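PDB 3H7O: group 3 allergen SMIPP-S Yv6023A04 from Sarcoptes scabiei type hominis, which adopts the chymotrypsin-like fold of the S1 serine peptidases but is an inactivated paralogue, so it probably lacks the endopeptidase activity generally assigned to that family. Local coordinates for residues G121-V126 with Q146-D151; V150-C155 with V168-K173; V15-Y20 with H43-Q48; F37-A42 with I90-L95. The protein carries 3 engineered substitutions. All coordinates share one frame; numbering follows the deposited sequence.

Contact 1: residues G121-V126 with Q146-D151; sequences GSDVLV and QLTVVD. Engineered in segment 146-151: Gln146 (natural residue Asn).
Two neighbouring antiparallel strands of the C-terminal beta barrel of the chymotrypsin-like fold meet here, and they illustrate how one ladder of backbone bonds can carry a mixed, more open face and an apolar, buried one. Val124 and Leu147 form the hydrogen-bonded pair: Val124 N reaches Leu147 O at 2.8 Å, and Leu147 N returns the bond to Val124 O. Further along, Val149 N donates to Ser122 O at 3.0 Å, while Val149 O is taken by Gly121 N, just ahead of the strand.

Asp123, Leu125, Gln146 and Thr148 share the more open face. Gln146, an engineered residue (Asn in nature), bends sharply at its second torsion (chi2 -76°), which folds its amide back over Leu125 and brings NE2 to 3.5 Å from Leu125 CD1. Its OE1 accepts a hydrogen bond from a water at 2.7 Å, and the same water donates only weakly to Asp123 O. The side chain of Asp123 crosses that of Gln146 at about a right angle, touching OE1 with its CB, and the carboxylate and amide planes are 32° apart. Thr148 OG1 lies 3.4 Å from Asp123 OD1, at best a weak bond.

On the buried face Val124 CG1 meets Val149 CG2 at 4.0 Å, the two side chains standing across each other, and Val126 CG1 approaches Leu147 CG at 4.1 Å. Ala171 of strand 168-172 and Phe211 of strand 209-213 close over this apolar side, while strand 186-189 flanks strand 123-128 through Leu125 and Val188.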
loop_
_atom_site.group_PDB
_atom_site.type_symbol
_atom_site.label_atom_id
_atom_site.label_comp_id
_atom_site.label_asym_id
_atom_site.label_seq_id
_atom_site.Cartn_x
_atom_site.Cartn_y
_atom_site.Cartn_z
ATOM N N GLY A 121 -4.859 19.291 5.184
ATOM C CA GLY A 121 -6.168 19.759 4.738
ATOM C C GLY A 121 -6.508 19.327 3.325
ATOM O O GLY A 121 -7.671 19.376 2.925
ATOM N N SER A 122 -5.499 18.903 2.564
ATOM C CA SER A 122 -5.724 18.381 1.216
ATOM C C SER A 122 -6.187 16.929 1.280
ATOM O O SER A 122 -6.047 16.269 2.311
ATOM C CB SER A 122 -4.465 18.510 0.348
ATOM O OG SER A 122 -3.472 17.566 0.716
ATOM N N ASP A 123 -6.745 16.441 0.178
ATOM C CA ASP A 123 -7.209 15.065 0.104
ATOM C C ASP A 123 -6.166 14.134 -0.498
ATOM O O ASP A 123 -5.433 14.518 -1.410
ATOM C CB ASP A 123 -8.511 14.975 -0.695
ATOM C CG ASP A 123 -9.726 15.395 0.115
ATOM O OD1 ASP A 123 -9.607 15.565 1.350
ATOM O OD2 ASP A 123 -10.808 15.548 -0.491
ATOM N N VAL A 124 -6.097 12.922 0.044
ATOM C CA VAL A 124 -5.362 11.822 -0.578
ATOM C C VAL A 124 -6.321 10.665 -0.838
ATOM O O VAL A 124 -7.251 10.431 -0.060
ATOM C CB VAL A 124 -4.145 11.342 0.268
ATOM C CG1 VAL A 124 -3.043 12.402 0.285
ATOM C CG2 VAL A 124 -4.564 10.953 1.688
ATOM N N LEU A 125 -6.103 9.959 -1.942
ATOM C CA LEU A 125 -6.971 8.859 -2.332
ATOM C C LEU A 125 -6.269 7.543 -2.041
ATOM O O LEU A 125 -5.245 7.226 -2.649
ATOM C CB LEU A 125 -7.351 8.971 -3.820
ATOM C CG LEU A 125 -8.264 7.908 -4.460
ATOM C CD1 LEU A 125 -9.696 8.006 -3.946
ATOM C CD2 LEU A 125 -8.249 8.030 -5.985
ATOM N N VAL A 126 -6.816 6.790 -1.091
ATOM C CA VAL A 126 -6.296 5.470 -0.758
ATOM C C VAL A 126 -7.160 4.431 -1.472
ATOM O O VAL A 126 -8.373 4.589 -1.547
ATOM C CB VAL A 126 -6.256 5.238 0.787
ATOM C CG1 VAL A 126 -7.646 5.350 1.417
ATOM C CG2 VAL A 126 -5.601 3.899 1.133
ATOM N N GLN A 146 -11.327 9.045 -0.140
ATOM C CA GLN A 146 -10.631 10.318 -0.055
ATOM C C GLN A 146 -10.474 10.675 1.417
ATOM O O GLN A 146 -11.464 10.910 2.109
ATOM C CB GLN A 146 -11.414 11.419 -0.780
ATOM C CG GLN A 146 -11.522 11.244 -2.296
ATOM C CD GLN A 146 -10.244 11.605 -3.045
ATOM O OE1 GLN A 146 -9.239 12.001 -2.451
ATOM N NE2 GLN A 146 -10.281 11.462 -4.364
ATOM N N LEU A 147 -9.234 10.691 1.897
ATOM C CA LEU A 147 -8.964 11.068 3.280
ATOM C C LEU A 147 -8.345 12.458 3.338
ATOM O O LEU A 147 -7.650 12.875 2.412
ATOM C CB LEU A 147 -8.047 10.049 3.974
ATOM C CG LEU A 147 -8.330 8.540 3.906
ATOM C CD1 LEU A 147 -7.405 7.783 4.849
ATOM C CD2 LEU A 147 -9.781 8.203 4.221
ATOM N N THR A 148 -8.592 13.160 4.436
ATOM C CA THR A 148 -8.043 14.494 4.644
ATOM C C THR A 148 -6.782 14.397 5.496
ATOM O O THR A 148 -6.815 13.859 6.609
ATOM C CB THR A 148 -9.067 15.417 5.336
ATOM O OG1 THR A 148 -10.319 15.348 4.646
ATOM C CG2 THR A 148 -8.578 16.863 5.346
ATOM N N VAL A 149 -5.678 14.922 4.966
ATOM C CA VAL A 149 -4.411 14.975 5.689
ATOM C C VAL A 149 -4.557 15.822 6.953
ATOM O O VAL A 149 -5.023 16.960 6.897
ATOM C CB VAL A 149 -3.262 15.525 4.801
ATOM C CG1 VAL A 149 -1.957 15.625 5.593
ATOM C CG2 VAL A 149 -3.079 14.650 3.562
ATOM N N VAL A 150 -4.162 15.248 8.087
ATOM C CA VAL A 150 -4.229 15.936 9.378
ATOM C C VAL A 150 -2.829 16.259 9.913
ATOM O O VAL A 150 -1.829 15.766 9.389
ATOM C CB VAL A 150 -5.068 15.142 10.421
ATOM C CG1 VAL A 150 -6.506 14.982 9.939
ATOM C CG2 VAL A 150 -4.447 13.778 10.718
ATOM N N ASP A 151 -2.769 17.096 10.947
ATOM C CA ASP A 151 -1.499 17.536 11.530
ATOM C C ASP A 151 -0.711 16.369 12.118
ATOM O O ASP A 151 -1.235 15.603 12.928
ATOM C CB ASP A 151 -1.745 18.603 12.602
ATOM C CG ASP A 151 -0.456 19.161 13.175
ATOM O OD1 ASP A 151 0.252 19.901 12.454
ATOM O OD2 ASP A 151 -0.151 18.863 14.349
HETATM O O HOH W 1 -6.984 12.854 -3.576
#

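Contact 2: residues V150-C155 with V168-K173; sequences VDLDEC and VFCAQK
Cys155 and Cys170 face each other as a disulfide, SG to SG 2.0 Å, with a left-handed twist (chi3 -70°). The two halves are turned differently: in Cys155 the sulfur is swung opposite the backbone N (chi1 175°), whereas in Cys170 it stands opposite the carbonyl carbon (chi1 -61°), and the bridge joins helix to strand. Leu152, a turn earlier on the helix, lies across Val168 at about a right angle. Its CD1 touches Val168 CG2 at 3.9 Å, its CD2 rests 3.5 Å from Val168 O, and CD1 also borders the sulfur of Cys170. Val150 CG2 also packs on Cys170 CB at 3.7 Å.

The backbones join where strand 143-150 gives way to the helix, whose start Asp151 caps by accepting from Glu154 N through OD2. Val150 N donates to Cys170 O at 2.9 Å, arriving from above the carbonyl plane. The return link is made by a water, which donates to Val150 O at 2.8 Å and accepts from Cys170 N at 2.7 Å. The chemistry therefore grades from covalent to water-mediated: the disulfide fixes the first turn of helix 152-159 to the barrel strand, while a single solvent molecule satisfies two backbone groups where the strands diverge.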
loop_
_atom_site.group_PDB
_atom_site.type_symbol
_atom_site.label_atom_id
_atom_site.label_comp_id
_atom_site.label_asym_id
_atom_site.label_seq_id
_atom_site.Cartn_x
_atom_site.Cartn_y
_atom_site.Cartn_z
ATOM N N VAL A 150 -4.162 15.248 8.087
ATOM C CA VAL A 150 -4.229 15.936 9.378
ATOM C C VAL A 150 -2.829 16.259 9.913
ATOM O O VAL A 150 -1.829 15.766 9.389
ATOM C CB VAL A 150 -5.068 15.142 10.421
ATOM C CG1 VAL A 150 -6.506 14.982 9.939
ATOM C CG2 VAL A 150 -4.447 13.778 10.718
ATOM N N ASP A 151 -2.769 17.096 10.947
ATOM C CA ASP A 151 -1.499 17.536 11.530
ATOM C C ASP A 151 -0.711 16.369 12.118
ATOM O O ASP A 151 -1.235 15.603 12.928
ATOM C CB ASP A 151 -1.745 18.603 12.602
ATOM C CG ASP A 151 -0.456 19.161 13.175
ATOM O OD1 ASP A 151 0.252 19.901 12.454
ATOM O OD2 ASP A 151 -0.151 18.863 14.349
ATOM N N LEU A 152 0.551 16.252 11.711
ATOM C CA LEU A 152 1.393 15.121 12.108
ATOM C C LEU A 152 1.680 15.039 13.615
ATOM O O LEU A 152 1.570 13.963 14.204
ATOM C CB LEU A 152 2.699 15.106 11.308
ATOM C CG LEU A 152 3.658 13.930 11.531
ATOM C CD1 LEU A 152 2.959 12.571 11.360
ATOM C CD2 LEU A 152 4.835 14.041 10.590
ATOM N N ASP A 153 2.052 16.164 14.225
ATOM C CA ASP A 153 2.311 16.212 15.667
ATOM C C ASP A 153 1.049 15.881 16.474
ATOM O O ASP A 153 1.114 15.177 17.484
ATOM C CB ASP A 153 2.903 17.570 16.080
ATOM C CG ASP A 153 4.375 17.728 15.682
ATOM O OD1 ASP A 153 5.015 16.743 15.250
ATOM O OD2 ASP A 153 4.905 18.848 15.804
ATOM N N GLU A 154 -0.087 16.386 16.002
ATOM C CA GLU A 154 -1.406 16.057 16.534
ATOM C C GLU A 154 -1.715 14.558 16.388
ATOM O O GLU A 154 -2.269 13.936 17.298
ATOM C CB GLU A 154 -2.459 16.915 15.820
ATOM C CG GLU A 154 -3.919 16.539 16.048
ATOM C CD GLU A 154 -4.879 17.538 15.424
ATOM O OE1 GLU A 154 -4.702 18.760 15.639
ATOM O OE2 GLU A 154 -5.816 17.100 14.719
ATOM N N CYS A 155 -1.350 13.989 15.243
ATOM C CA CYS A 155 -1.526 12.563 14.991
ATOM C C CYS A 155 -0.635 11.714 15.899
ATOM O O CYS A 155 -1.061 10.664 16.376
ATOM C CB CYS A 155 -1.253 12.249 13.516
ATOM S SG CYS A 155 -1.296 10.491 13.076
ATOM N N VAL A 168 6.455 9.774 7.814
ATOM C CA VAL A 168 5.035 9.451 7.676
ATOM C C VAL A 168 4.176 10.712 7.570
ATOM O O VAL A 168 4.629 11.816 7.875
ATOM C CB VAL A 168 4.506 8.548 8.842
ATOM C CG1 VAL A 168 5.251 7.206 8.895
ATOM C CG2 VAL A 168 4.560 9.268 10.193
ATOM N N PHE A 169 2.945 10.539 7.097
ATOM C CA PHE A 169 1.904 11.535 7.286
ATOM C C PHE A 169 0.626 10.824 7.710
ATOM O O PHE A 169 0.501 9.597 7.567
ATOM C CB PHE A 169 1.683 12.410 6.036
ATOM C CG PHE A 169 1.068 11.682 4.871
ATOM C CD1 PHE A 169 1.871 11.065 3.917
ATOM C CD2 PHE A 169 -0.315 11.628 4.715
ATOM C CE1 PHE A 169 1.305 10.390 2.832
ATOM C CE2 PHE A 169 -0.892 10.954 3.633
ATOM C CZ PHE A 169 -0.084 10.341 2.692
ATOM N N CYS A 170 -0.309 11.594 8.247
ATOM C CA CYS A 170 -1.576 11.038 8.698
ATOM C C CYS A 170 -2.742 11.639 7.937
ATOM O O CYS A 170 -2.683 12.786 7.491
ATOM C CB CYS A 170 -1.749 11.260 10.197
ATOM S SG CYS A 170 -0.484 10.475 11.212
ATOM N N ALA A 171 -3.805 10.852 7.796
ATOM C CA ALA A 171 -5.012 11.290 7.113
ATOM C C ALA A 171 -6.225 10.573 7.700
ATOM O O ALA A 171 -6.104 9.470 8.241
ATOM C CB ALA A 171 -4.898 11.038 5.613
ATOM N N GLN A 172 -7.390 11.206 7.603
ATOM C CA GLN A 172 -8.603 10.655 8.207
ATOM C C GLN A 172 -9.868 11.152 7.520
ATOM O O GLN A 172 -9.919 12.279 7.026
ATOM C CB GLN A 172 -8.650 10.993 9.706
ATOM C CG GLN A 172 -9.657 10.177 10.518
ATOM C CD GLN A 172 -9.455 10.308 12.020
ATOM O OE1 GLN A 172 -8.796 11.231 12.494
ATOM N NE2 GLN A 172 -10.028 9.379 12.774
ATOM N N LYS A 173 -10.875 10.284 7.487
ATOM C CA LYS A 173 -12.228 10.640 7.079
ATOM C C LYS A 173 -13.196 9.977 8.060
ATOM O O LYS A 173 -13.066 8.784 8.346
ATOM C CB LYS A 173 -12.505 10.166 5.648
ATOM C CG LYS A 173 -13.870 10.577 5.108
ATOM C CD LYS A 173 -14.188 9.876 3.798
ATOM C CE LYS A 173 -15.578 10.249 3.308
ATOM N NZ LYS A 173 -15.978 9.432 2.131
HETATM O O HOH W 2 0.347 14.221 8.715
#

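Contact 3: residues V15-Y20 with H43-Q48; sequences VAVRTY and HCVFDQ
The amide of Gln48 is the flat group that looks across to Tyr20, and both its ends are engaged. NE2 donates to Asp47 OD1 at 2.9 Å; the acceptor lies near the amide plane, yet the donor stands well above the carboxylate plane, 65° out of it. OE1 accepts from a water at 2.7 Å, and that water in turn accepts from Tyr20 N at 2.8 Å. Beside this pair, Asp47 CG sits over one face of the Phe46 ring, offset toward its rim, with the backbone carbon of His43 at the ring edge.

Thr19 makes the middle of the contact. With OG1 set between the backbone N and the carbonyl carbon (chi1 54°), the hydroxyl turns to a second water, which donates to Cys44 O at 2.7 Å, and CG2 comes to lie 3.7 Å from the same Cys44 O. Deeper in, Val17 CG1 meets Val45 CG1 at 4.0 Å, the side chains crossing nearly perpendicularly.

His43 and Cys44 end the Thr-Ala-Ala-His-Cys sequence familiar from trypsins, and a type I turn from Val45 to Gln48 follows. The short helix 42-45 packs against barrel strand 14-19, which lies between strands 26-32 and 54-57, is joined by the Cys44-Cys28 disulfide to strand 26-32, and lays Val45 on strand 91-95.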
loop_
_atom_site.group_PDB
_atom_site.type_symbol
_atom_site.label_atom_id
_atom_site.label_comp_id
_atom_site.label_asym_id
_atom_site.label_seq_id
_atom_site.Cartn_x
_atom_site.Cartn_y
_atom_site.Cartn_z
ATOM N N VAL A 15 -2.561 -2.891 -6.682
ATOM C CA VAL A 15 -2.447 -4.347 -6.748
ATOM C C VAL A 15 -2.705 -4.949 -5.374
ATOM O O VAL A 15 -2.709 -4.239 -4.365
ATOM C CB VAL A 15 -1.056 -4.830 -7.286
ATOM C CG1 VAL A 15 -0.739 -4.206 -8.631
ATOM C CG2 VAL A 15 0.059 -4.545 -6.291
ATOM N N ALA A 16 -2.945 -6.258 -5.353
ATOM C CA ALA A 16 -2.926 -7.036 -4.126
ATOM C C ALA A 16 -1.636 -7.844 -4.077
ATOM O O ALA A 16 -1.257 -8.494 -5.065
ATOM C CB ALA A 16 -4.138 -7.965 -4.056
ATOM N N VAL A 17 -0.965 -7.792 -2.928
ATOM C CA VAL A 17 0.213 -8.610 -2.671
ATOM C C VAL A 17 -0.206 -9.804 -1.810
ATOM O O VAL A 17 -0.609 -9.638 -0.655
ATOM C CB VAL A 17 1.339 -7.795 -1.978
ATOM C CG1 VAL A 17 2.548 -8.690 -1.660
ATOM C CG2 VAL A 17 1.758 -6.601 -2.853
ATOM N N ARG A 18 -0.125 -10.999 -2.389
ATOM C CA ARG A 18 -0.518 -12.229 -1.706
ATOM C C ARG A 18 0.688 -12.932 -1.100
ATOM O O ARG A 18 1.681 -13.188 -1.791
ATOM C CB ARG A 18 -1.219 -13.183 -2.674
ATOM C CG ARG A 18 -2.428 -12.603 -3.386
ATOM C CD ARG A 18 -3.135 -13.682 -4.203
ATOM N NE ARG A 18 -4.539 -13.361 -4.426
ATOM C CZ ARG A 18 -5.509 -13.560 -3.534
ATOM N NH1 ARG A 18 -5.237 -14.085 -2.342
ATOM N NH2 ARG A 18 -6.759 -13.233 -3.840
ATOM N N THR A 19 0.593 -13.247 0.188
ATOM C CA THR A 19 1.632 -14.002 0.895
ATOM C C THR A 19 1.013 -15.191 1.619
ATOM O O THR A 19 -0.206 -15.257 1.768
ATOM C CB THR A 19 2.388 -13.117 1.906
ATOM O OG1 THR A 19 1.448 -12.493 2.790
ATOM C CG2 THR A 19 3.201 -12.043 1.179
ATOM N N TYR A 20 1.848 -16.122 2.076
ATOM C CA TYR A 20 1.361 -17.353 2.709
ATOM C C TYR A 20 2.042 -17.673 4.044
ATOM O O TYR A 20 2.607 -18.756 4.201
ATOM C CB TYR A 20 1.484 -18.545 1.742
ATOM C CG TYR A 20 0.781 -18.331 0.419
ATOM C CD1 TYR A 20 -0.539 -18.744 0.233
ATOM C CD2 TYR A 20 1.432 -17.708 -0.644
ATOM C CE1 TYR A 20 -1.187 -18.544 -0.980
ATOM C CE2 TYR A 20 0.793 -17.498 -1.854
ATOM C CZ TYR A 20 -0.514 -17.921 -2.018
ATOM O OH TYR A 20 -1.146 -17.710 -3.218
ATOM N N HIS A 43 6.135 -4.867 6.409
ATOM C CA HIS A 43 5.754 -5.876 7.406
ATOM C C HIS A 43 5.038 -7.101 6.816
ATOM O O HIS A 43 5.070 -8.181 7.401
ATOM C CB HIS A 43 5.021 -5.274 8.621
ATOM C CG HIS A 43 3.614 -4.839 8.355
ATOM N ND1 HIS A 43 2.558 -5.725 8.296
ATOM C CD2 HIS A 43 3.079 -3.606 8.185
ATOM C CE1 HIS A 43 1.439 -5.056 8.080
ATOM N NE2 HIS A 43 1.727 -3.771 8.012
ATOM N N CYS A 44 4.432 -6.920 5.644
ATOM C CA CYS A 44 3.766 -7.999 4.912
ATOM C C CYS A 44 4.747 -8.992 4.276
ATOM O O CYS A 44 4.422 -10.173 4.112
ATOM C CB CYS A 44 2.866 -7.417 3.813
ATOM S SG CYS A 44 1.635 -6.194 4.359
ATOM N N VAL A 45 5.944 -8.520 3.926
ATOM C CA VAL A 45 6.848 -9.289 3.062
ATOM C C VAL A 45 8.278 -9.502 3.577
ATOM O O VAL A 45 9.002 -10.344 3.044
ATOM C CB VAL A 45 6.911 -8.686 1.616
ATOM C CG1 VAL A 45 5.537 -8.711 0.954
ATOM C CG2 VAL A 45 7.485 -7.261 1.629
ATOM N N PHE A 46 8.679 -8.758 4.608
ATOM C CA PHE A 46 10.083 -8.740 5.047
ATOM C C PHE A 46 10.666 -10.115 5.379
ATOM O O PHE A 46 11.858 -10.345 5.179
ATOM C CB PHE A 46 10.291 -7.763 6.214
ATOM C CG PHE A 46 9.902 -8.315 7.555
ATOM C CD1 PHE A 46 10.877 -8.746 8.451
ATOM C CD2 PHE A 46 8.562 -8.396 7.929
ATOM C CE1 PHE A 46 10.525 -9.257 9.698
ATOM C CE2 PHE A 46 8.197 -8.906 9.170
ATOM C CZ PHE A 46 9.179 -9.338 10.056
ATOM N N ASP A 47 9.821 -11.017 5.876
ATOM C CA ASP A 47 10.249 -12.354 6.293
ATOM C C ASP A 47 9.663 -13.467 5.418
ATOM O O ASP A 47 9.649 -14.634 5.815
ATOM C CB ASP A 47 9.866 -12.589 7.759
ATOM C CG ASP A 47 8.364 -12.435 8.011
ATOM O OD1 ASP A 47 7.615 -12.066 7.075
ATOM O OD2 ASP A 47 7.930 -12.678 9.157
ATOM N N GLN A 48 9.177 -13.101 4.236
ATOM C CA GLN A 48 8.558 -14.061 3.321
ATOM C C GLN A 48 9.474 -14.355 2.146
ATOM O O GLN A 48 10.008 -13.436 1.531
ATOM C CB GLN A 48 7.214 -13.526 2.816
ATOM C CG GLN A 48 6.193 -13.243 3.925
ATOM C CD GLN A 48 5.916 -14.461 4.780
ATOM O OE1 GLN A 48 5.554 -15.525 4.271
ATOM N NE2 GLN A 48 6.091 -14.315 6.089
HETATM O O HOH W 3 2.703 -11.869 5.212
HETATM O O HOH W 4 4.586 -15.787 1.728
#

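Contact 4: residues F37-A42 with I90-L95; sequences FVLTAA and IAILEL
Ala91 O is approached by three groups of the facing strand: Thr40 N bonds to it at 2.8 Å, Leu39 CA offers a weaker C-H contact, and Leu39 CD1 covers it from one side. Thr40 and Ala91 belong to the antiparallel ladder of strands 37-40 and 91-95, adjacent in the six-stranded N-terminal barrel of the chymotrypsin-like fold. Ala91 N returns a bond to Thr40 O at 2.9 Å. The next rung repeats the pattern, with Leu93 N donating to Val38 O at 2.8 Å and Val38 N to Leu93 O at 3.0 Å.

Phe37, Leu39, Ile92 and Glu94 lie on one face. Leu39 CD1 fits between two isoleucines, 3.7 Å from Ile92 CG1 and near Ile90 CG1 as well. The Phe37 ring meets Ile92 CG2 obliquely, CD1 at 3.5 Å. Glu94 runs alongside the ring, extended and pointing the same way, its carboxylate turned 39° from the ring plane and its OE1 bonded to Tyr77 OH. Helix 218-225 covers this side through Ile221 and Ile224.

The opposite face carries Val38, Thr40, Ala91 and Leu93 and is lined by Val45. Thr40 turns OG1 opposite its backbone N (chi1 -170°) to bond Gly29 O, which sends the methyl toward strand 91-95: Thr40 CG2 ends 4.0 Å from Leu93 CG.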
loop_
_atom_site.group_PDB
_atom_site.type_symbol
_atom_site.label_atom_id
_atom_site.label_comp_id
_atom_site.label_asym_id
_atom_site.label_seq_id
_atom_site.Cartn_x
_atom_site.Cartn_y
_atom_site.Cartn_z
ATOM N N PHE A 37 8.589 -3.679 -10.949
ATOM C CA PHE A 37 8.616 -3.384 -9.514
ATOM C C PHE A 37 7.271 -2.975 -8.920
ATOM O O PHE A 37 6.515 -2.206 -9.520
ATOM C CB PHE A 37 9.657 -2.297 -9.200
ATOM C CG PHE A 37 11.072 -2.673 -9.563
ATOM C CD1 PHE A 37 11.836 -3.474 -8.715
ATOM C CD2 PHE A 37 11.646 -2.210 -10.744
ATOM C CE1 PHE A 37 13.143 -3.816 -9.046
ATOM C CE2 PHE A 37 12.953 -2.548 -11.086
ATOM C CZ PHE A 37 13.704 -3.355 -10.234
ATOM N N VAL A 38 6.995 -3.493 -7.725
ATOM C CA VAL A 38 5.813 -3.115 -6.955
ATOM C C VAL A 38 6.214 -2.595 -5.575
ATOM O O VAL A 38 7.059 -3.191 -4.902
ATOM C CB VAL A 38 4.814 -4.299 -6.810
ATOM C CG1 VAL A 38 3.764 -4.016 -5.720
ATOM C CG2 VAL A 38 4.128 -4.585 -8.145
ATOM N N LEU A 39 5.598 -1.487 -5.163
ATOM C CA LEU A 39 5.837 -0.889 -3.850
ATOM C C LEU A 39 4.755 -1.319 -2.863
ATOM O O LEU A 39 3.562 -1.191 -3.145
ATOM C CB LEU A 39 5.875 0.642 -3.956
ATOM C CG LEU A 39 6.387 1.453 -2.757
ATOM C CD1 LEU A 39 7.882 1.250 -2.559
ATOM C CD2 LEU A 39 6.082 2.929 -2.947
ATOM N N THR A 40 5.177 -1.821 -1.704
ATOM C CA THR A 40 4.238 -2.292 -0.684
ATOM C C THR A 40 4.732 -1.952 0.729
ATOM O O THR A 40 5.710 -1.213 0.892
ATOM C CB THR A 40 3.932 -3.819 -0.853
ATOM O OG1 THR A 40 2.846 -4.202 -0.001
ATOM C CG2 THR A 40 5.161 -4.689 -0.555
ATOM N N ALA A 41 4.043 -2.469 1.742
ATOM C CA ALA A 41 4.481 -2.310 3.120
ATOM C C ALA A 41 5.471 -3.420 3.463
ATOM O O ALA A 41 5.285 -4.569 3.060
ATOM C CB ALA A 41 3.286 -2.337 4.062
ATOM N N ALA A 42 6.521 -3.075 4.201
ATOM C CA ALA A 42 7.548 -4.047 4.572
ATOM C C ALA A 42 7.052 -5.171 5.489
ATOM O O ALA A 42 7.499 -6.314 5.357
ATOM C CB ALA A 42 8.757 -3.349 5.184
ATOM N N ILE A 90 8.186 -0.036 4.398
ATOM C CA ILE A 90 8.098 0.118 2.958
ATOM C C ILE A 90 9.024 -0.914 2.292
ATOM O O ILE A 90 10.108 -1.211 2.804
ATOM C CB ILE A 90 8.443 1.579 2.547
ATOM C CG1 ILE A 90 8.078 1.845 1.084
ATOM C CG2 ILE A 90 9.916 1.926 2.888
ATOM C CD1 ILE A 90 8.128 3.315 0.694
ATOM N N ALA A 91 8.579 -1.482 1.177
ATOM C CA ALA A 91 9.342 -2.523 0.494
ATOM C C ALA A 91 9.082 -2.501 -0.997
ATOM O O ALA A 91 7.978 -2.170 -1.441
ATOM C CB ALA A 91 8.999 -3.898 1.062
ATOM N N ILE A 92 10.103 -2.863 -1.765
ATOM C CA ILE A 92 9.965 -3.011 -3.207
ATOM C C ILE A 92 10.075 -4.485 -3.574
ATOM O O ILE A 92 11.020 -5.168 -3.169
ATOM C CB ILE A 92 11.009 -2.169 -3.976
ATOM C CG1 ILE A 92 10.794 -0.680 -3.678
ATOM C CG2 ILE A 92 10.902 -2.427 -5.487
ATOM C CD1 ILE A 92 11.938 0.226 -4.115
ATOM N N LEU A 93 9.085 -4.974 -4.313
ATOM C CA LEU A 93 9.108 -6.338 -4.819
ATOM C C LEU A 93 9.603 -6.330 -6.258
ATOM O O LEU A 93 9.063 -5.607 -7.092
ATOM C CB LEU A 93 7.714 -6.972 -4.731
ATOM C CG LEU A 93 7.000 -6.933 -3.371
ATOM C CD1 LEU A 93 5.626 -7.575 -3.466
ATOM C CD2 LEU A 93 7.822 -7.598 -2.273
ATOM N N GLU A 94 10.633 -7.126 -6.536
ATOM C CA GLU A 94 11.158 -7.268 -7.896
ATOM C C GLU A 94 10.598 -8.509 -8.582
ATOM O O GLU A 94 10.468 -9.565 -7.961
ATOM C CB GLU A 94 12.687 -7.321 -7.889
ATOM C CG GLU A 94 13.306 -7.460 -9.278
ATOM C CD GLU A 94 14.816 -7.432 -9.261
ATOM O OE1 GLU A 94 15.409 -7.350 -8.165
ATOM O OE2 GLU A 94 15.416 -7.492 -10.354
ATOM N N LEU A 95 10.280 -8.370 -9.868
ATOM C CA LEU A 95 9.755 -9.468 -10.670
ATOM C C LEU A 95 10.773 -9.987 -11.681
ATOM O O LEU A 95 11.527 -9.208 -12.270
ATOM C CB LEU A 95 8.480 -9.025 -11.388
ATOM C CG LEU A 95 7.328 -8.665 -10.457
ATOM C CD1 LEU A 95 6.397 -7.671 -11.134
ATOM C CD2 LEU A 95 6.587 -9.925 -9.998
#

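From the N terminus, residues 15-20 open contact 3 and 37-42 open contact 4; contact 3 then closes at 43-48, after 22 intervening residues, and contact 4 at 90-95, after 47. Their segments alternate, so the two cross, and they touch through Val17 and Leu93 and through Val45 and Ala91, binding the N-terminal barrel to its short helix. Contact 1 follows in series, closing a hairpin-like excursion between 121-126 and 146-151. Contact 2 starts where contact 1 ends, sharing Val150 and Asp151, and closes at 168-173 on the next strand of the same C-terminal sheet. The two pairs lie on opposite sides of the chain's centre, contacts 1 and 3 about 26 Å apart between centres.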